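PDB 6XXW: beta-glucuronidase from Dictyoglomus thermophilum, which probably hydrolyses beta-D-glucuronides, as a thermophile's member of glycoside hydrolase family 2. Local coordinates for residues A417-D422 / E448-S453. Numbering follows the deposited sequence.
Sequences AATYED and ENTKAS
Tyr-420 presents the edge of its ring to Thr-450, whose OG1 lies near the ring plane, 3.9 Å from Tyr-420 CD2. One face of the same ring rests on the backbone of its own turn, with Ala-418 C near the rim. The Thr-450 methyl, anti to the backbone N, fills in beside the ring, CG2 standing 4.0 Å from Tyr-420 CB. A second flat group, the Glu-448 carboxylate, receives Thr-419 OG1 on the syn lone pair of OE1 in a short hydrogen bond of 2.6 Å. Glu-448 reaches this hydroxyl because its chain bends sharply at chi2 (-94°), and OE2 is hydrogen-bonded to Thr-455 OG1 and Ser-458 OG. Thr-419 OG1 also lies 2.7 Å from Thr-450 OG1; since Thr-419 gives its proton to Glu-448, its oxygen is placed to accept here, though the Thr-450 proton has another acceptor nearby. Residues 417-422 follow strand 408-415, and residues 448-453 run from the last residue of the adjacent parallel strand 444-448 into its loop, at the C-terminal ends where TIM barrels carry their active sites. Residues 418-421 form a type I turn leading toward helix 422-438, closed by Glu-421 N to Ala-418 O (3.2 Å). A water between the segments accepts from Asn-449 N (3.0 Å) and lies within hydrogen-bonding distance of Ala-417 O, Glu-448 OE1 and Thr-450 OG1, with more acceptors around it than it has protons. Thr-450 OG1 and, weakly, Asn-449 OD1 hydrogen-bond a Tris molecule, probably from the crystallisation liquor, while Arg-468 grips the carbonyl oxygens of Asn-449 and Thr-450.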
ATOM      1  N   ALA A 417     -15.404 -28.391 -13.529  1.00 19.63           N
ATOM      2  CA  ALA A 417     -14.987 -29.781 -13.634  1.00 16.15           C
ATOM      3  C   ALA A 417     -14.423 -30.067 -15.030  1.00 18.81           C
ATOM      4  O   ALA A 417     -14.604 -29.299 -15.979  1.00 17.93           O
ATOM      5  CB  ALA A 417     -16.160 -30.718 -13.339  1.00 16.98           C
ATOM      6  N   ALA A 418     -13.758 -31.219 -15.161  1.00 18.43           N
ATOM      7  CA  ALA A 418     -13.178 -31.637 -16.447  1.00 23.19           C
ATOM      8  C   ALA A 418     -14.257 -32.295 -17.313  1.00 18.26           C
ATOM      9  O   ALA A 418     -14.236 -33.493 -17.607  1.00 20.69           O
ATOM     10  CB  ALA A 418     -11.989 -32.562 -16.227  1.00 18.99           C
ATOM     11  N   THR A 419     -15.211 -31.459 -17.740  1.00 18.08           N
ATOM     12  CA  THR A 419     -16.416 -31.899 -18.430  1.00 22.00           C
ATOM     13  C   THR A 419     -16.155 -32.329 -19.869  1.00 20.25           C
ATOM     14  O   THR A 419     -17.085 -32.795 -20.534  1.00 20.66           O
ATOM     15  CB  THR A 419     -17.460 -30.778 -18.418  1.00 17.25           C
ATOM     16  OG1 THR A 419     -16.864 -29.583 -18.943  1.00 20.35           O
ATOM     17  CG2 THR A 419     -17.999 -30.511 -16.987  1.00 16.75           C
ATOM     18  N   TYR A 420     -14.931 -32.165 -20.371  1.00 19.64           N
ATOM     19  CA  TYR A 420     -14.573 -32.671 -21.691  1.00 19.91           C
ATOM     20  C   TYR A 420     -14.292 -34.175 -21.675  1.00 26.54           C
ATOM     21  O   TYR A 420     -14.259 -34.805 -22.737  1.00 27.29           O
ATOM     22  CB  TYR A 420     -13.359 -31.890 -22.222  1.00 19.97           C
ATOM     23  CG  TYR A 420     -12.211 -31.869 -21.238  1.00 25.69           C
ATOM     24  CD1 TYR A 420     -11.339 -32.946 -21.145  1.00 27.57           C
ATOM     25  CD2 TYR A 420     -12.021 -30.794 -20.371  1.00 27.63           C
ATOM     26  CE1 TYR A 420     -10.301 -32.952 -20.226  1.00 28.47           C
ATOM     27  CE2 TYR A 420     -10.982 -30.792 -19.446  1.00 29.08           C
ATOM     28  CZ  TYR A 420     -10.125 -31.876 -19.387  1.00 30.21           C
ATOM     29  OH  TYR A 420      -9.091 -31.900 -18.481  1.00 36.83           O
ATOM     30  N   GLU A 421     -14.092 -34.764 -20.500  1.00 20.97           N
ATOM     31  CA  GLU A 421     -13.816 -36.195 -20.411  1.00 24.61           C
ATOM     32  C   GLU A 421     -15.079 -37.026 -20.645  1.00 23.88           C
ATOM     33  O   GLU A 421     -16.172 -36.670 -20.196  1.00 26.26           O
ATOM     34  CB  GLU A 421     -13.227 -36.544 -19.040  1.00 21.02           C
ATOM     35  CG  GLU A 421     -11.946 -35.809 -18.687  1.00 21.02           C
ATOM     36  CD  GLU A 421     -11.301 -36.351 -17.417  1.00 23.25           C
ATOM     37  OE1 GLU A 421     -11.802 -37.351 -16.873  1.00 23.88           O
ATOM     38  OE2 GLU A 421     -10.296 -35.775 -16.958  1.00 27.08           O
ATOM     39  N   ASP A 422     -14.909 -38.163 -21.328  1.00 30.72           N
ATOM     40  CA  ASP A 422     -16.008 -39.115 -21.517  1.00 36.10           C
ATOM     41  C   ASP A 422     -16.665 -39.495 -20.196  1.00 28.00           C
ATOM     42  O   ASP A 422     -17.895 -39.552 -20.093  1.00 30.57           O
ATOM     43  CB  ASP A 422     -15.496 -40.376 -22.215  1.00 39.37           C
ATOM     44  CG  ASP A 422     -15.298 -40.182 -23.707  1.00 54.54           C
ATOM     45  OD1 ASP A 422     -15.763 -41.042 -24.485  1.00 65.43           O
ATOM     46  OD2 ASP A 422     -14.673 -39.173 -24.103  1.00 54.74           O
ATOM     47  N   GLU A 448     -18.902 -23.714 -16.057  1.00 16.17           N
ATOM     48  CA  GLU A 448     -17.959 -24.307 -16.996  1.00 17.16           C
ATOM     49  C   GLU A 448     -16.788 -23.372 -17.253  1.00 20.42           C
ATOM     50  O   GLU A 448     -16.977 -22.165 -17.397  1.00 19.07           O
ATOM     51  CB  GLU A 448     -18.630 -24.588 -18.344  1.00 18.40           C
ATOM     52  CG  GLU A 448     -19.754 -25.602 -18.300  1.00 18.14           C
ATOM     53  CD  GLU A 448     -19.277 -27.018 -18.626  1.00 25.91           C
ATOM     54  OE1 GLU A 448     -18.086 -27.332 -18.369  1.00 23.22           O
ATOM     55  OE2 GLU A 448     -20.101 -27.821 -19.137  1.00 22.45           O
ATOM     56  N   ASN A 449     -15.584 -23.940 -17.365  1.00 16.02           N
ATOM     57  CA  ASN A 449     -14.503 -23.246 -18.054  1.00 19.76           C
ATOM     58  C   ASN A 449     -13.988 -24.037 -19.251  1.00 22.37           C
ATOM     59  O   ASN A 449     -13.139 -23.527 -19.987  1.00 20.72           O
ATOM     60  CB  ASN A 449     -13.356 -22.894 -17.086  1.00 19.22           C
ATOM     61  CG  ASN A 449     -12.597 -24.109 -16.581  1.00 25.47           C
ATOM     62  OD1 ASN A 449     -13.044 -25.246 -16.725  1.00 21.01           O
ATOM     63  ND2 ASN A 449     -11.441 -23.862 -15.964  1.00 23.95           N
ATOM     64  N   THR A 450     -14.492 -25.255 -19.463  1.00 20.87           N
ATOM     65  CA  THR A 450     -14.276 -26.014 -20.693  1.00 23.31           C
ATOM     66  C   THR A 450     -14.710 -25.196 -21.910  1.00 24.19           C
ATOM     67  O   THR A 450     -15.556 -24.302 -21.815  1.00 27.04           O
ATOM     68  CB  THR A 450     -15.082 -27.334 -20.628  1.00 23.79           C
ATOM     69  OG1 THR A 450     -14.692 -28.088 -19.473  1.00 23.25           O
ATOM     70  CG2 THR A 450     -14.880 -28.231 -21.861  1.00 27.35           C
ATOM     71  N   LYS A 451     -14.115 -25.508 -23.058  0.58 24.68           N
ATOM     72  CA  LYS A 451     -14.553 -24.933 -24.323  0.58 25.05           C
ATOM     73  C   LYS A 451     -15.964 -25.406 -24.665  0.58 25.19           C
ATOM     74  O   LYS A 451     -16.354 -26.536 -24.359  0.58 24.05           O
ATOM     75  CB  LYS A 451     -13.561 -25.308 -25.433  0.58 25.89           C
ATOM     76  CG  LYS A 451     -14.088 -25.138 -26.847  0.58 33.71           C
ATOM     77  CD  LYS A 451     -13.595 -23.851 -27.492  0.58 35.78           C
ATOM     78  CE  LYS A 451     -14.346 -23.593 -28.785  0.58 35.62           C
ATOM     79  NZ  LYS A 451     -15.686 -24.257 -28.762  0.58 21.88           N
ATOM     80  N   ALA A 452     -16.740 -24.517 -25.298  1.00 22.08           N
ATOM     81  CA  ALA A 452     -18.143 -24.817 -25.598  1.00 22.33           C
ATOM     82  C   ALA A 452     -18.303 -26.126 -26.369  1.00 23.37           C
ATOM     83  O   ALA A 452     -19.164 -26.955 -26.045  1.00 23.48           O
ATOM     84  CB  ALA A 452     -18.761 -23.665 -26.390  1.00 24.95           C
ATOM     85  N   SER A 453     -17.474 -26.328 -27.394  1.00 24.14           N
ATOM     86  CA  SER A 453     -17.608 -27.509 -28.232  1.00 25.86           C
ATOM     87  C   SER A 453     -17.063 -28.763 -27.569  1.00 29.38           C
ATOM     88  O   SER A 453     -17.265 -29.860 -28.104  1.00 27.71           O
ATOM     89  CB  SER A 453     -16.901 -27.284 -29.574  1.00 25.93           C
ATOM     90  OG  SER A 453     -15.507 -27.120 -29.389  1.00 27.26           O
TER
HETATM   91  O   HOH W   1     -15.846 -26.905 -16.957  1.00 19.64           O